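Local coordinates for protein enoyl-CoA hydratase, EchA3 (PDB 3R6H) that probably acts as a lyase in lipid metabolism and belongs to the crotonase-like enoyl-CoA hydratase/isomerase family, at residues A[200-203]-A[204-208]. Sequence-based numbering, arbitrary orientation.
Sequences LNQQ and AHNAT
N201 OD1 accepts from A204 N, three residues on, at 2.8 Å, a nearly straight bond (165° at the hydrogen) with the donor in the plane of the side-chain carbonyl. With chi1 at -177° the N201 amide swings away from the backbone N to lie beside its own carbonyl carbon, where OD1 meets the A204 N-H and also rests against A204 CB at 3.4 Å. This is an N-cap: the asparagine stands just ahead of helix 202-211, and its side chain takes an N-H that has no preceding helical carbonyl to use. N201 O meanwhile accepts from H205 N, and the i to i+4 ladder continues with Q202 O to N206 N and Q203 O to A207 N, both 2.9 Å. One turn further on, A204 O is gripped by two donors of T208, the hydroxyl OG1 at 2.7 Å and the backbone N at 2.9 Å, which reach it from opposite faces of the carbonyl plane. In this crotonase-like fold the start of the helix lies against a second subunit, where G136 of that chain packs on N201 and M137 on A204, while H205 ND1 bonds to G161 O of the same neighbouring chain and NE2 to K209 NZ of its own. Q202 and N206 run side by side in the same direction, their amide planes 42° apart. The Q202 chain bends at chi2, bringing NE2 alongside N206 CB at 3.5 Å, and that same nitrogen is hydrogen-bonded to P95 O in the loop before strand 98-102.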
# COMPACT_ATOMS: atom_id res chain seq x y z
N LEU A 200 -10.22 22.98 7.64
CA LEU A 200 -9.03 22.48 8.27
C LEU A 200 -8.04 23.64 8.40
O LEU A 200 -8.15 24.63 7.69
CB LEU A 200 -8.39 21.38 7.41
CG LEU A 200 -9.24 20.13 7.16
CD1 LEU A 200 -8.55 19.27 6.09
CD2 LEU A 200 -9.42 19.35 8.47
N ASN A 201 -7.10 23.50 9.31
CA ASN A 201 -6.05 24.51 9.46
C ASN A 201 -5.14 24.46 8.24
O ASN A 201 -4.53 23.41 7.97
CB ASN A 201 -5.24 24.25 10.70
CG ASN A 201 -4.20 25.31 10.93
OD1 ASN A 201 -3.05 25.15 10.52
ND2 ASN A 201 -4.61 26.42 11.59
N GLN A 202 -5.06 25.56 7.50
CA GLN A 202 -4.37 25.55 6.21
C GLN A 202 -2.88 25.24 6.39
O GLN A 202 -2.30 24.42 5.65
CB GLN A 202 -4.52 26.92 5.51
CG GLN A 202 -3.76 27.02 4.17
CD GLN A 202 -2.30 27.39 4.36
OE1 GLN A 202 -1.99 28.35 5.09
NE2 GLN A 202 -1.39 26.67 3.69
N GLN A 203 -2.26 25.93 7.36
CA GLN A 203 -0.84 25.79 7.63
C GLN A 203 -0.47 24.32 7.97
O GLN A 203 0.49 23.76 7.40
CB GLN A 203 -0.42 26.74 8.76
CG GLN A 203 1.04 26.54 9.19
CD GLN A 203 1.56 27.66 10.08
OE1 GLN A 203 0.86 28.64 10.34
NE2 GLN A 203 2.78 27.53 10.54
N ALA A 204 -1.23 23.71 8.88
CA ALA A 204 -1.01 22.32 9.25
C ALA A 204 -1.30 21.36 8.10
O ALA A 204 -0.56 20.38 7.89
CB ALA A 204 -1.82 21.94 10.49
N HIS A 205 -2.33 21.65 7.32
CA HIS A 205 -2.64 20.87 6.12
C HIS A 205 -1.47 20.83 5.13
O HIS A 205 -1.06 19.77 4.68
CB HIS A 205 -3.91 21.38 5.43
CG HIS A 205 -4.11 20.82 4.05
ND1 HIS A 205 -4.46 19.51 3.83
CD2 HIS A 205 -3.95 21.38 2.82
CE1 HIS A 205 -4.52 19.29 2.52
NE2 HIS A 205 -4.23 20.42 1.89
N ASN A 206 -0.93 22.01 4.81
CA ASN A 206 0.15 22.12 3.87
C ASN A 206 1.41 21.48 4.41
O ASN A 206 2.02 20.68 3.73
CB ASN A 206 0.34 23.61 3.49
CG ASN A 206 1.33 23.82 2.36
OD1 ASN A 206 1.49 22.97 1.48
ND2 ASN A 206 1.99 24.98 2.38
N ALA A 207 1.78 21.78 5.67
CA ALA A 207 2.98 21.20 6.25
C ALA A 207 2.90 19.66 6.24
O ALA A 207 3.86 18.98 5.89
CB ALA A 207 3.18 21.71 7.66
N THR A 208 1.72 19.15 6.53
CA THR A 208 1.52 17.71 6.64
C THR A 208 1.47 17.01 5.29
O THR A 208 2.10 15.96 5.11
CB THR A 208 0.26 17.41 7.47
OG1 THR A 208 0.40 17.99 8.76
CG2 THR A 208 0.03 15.92 7.61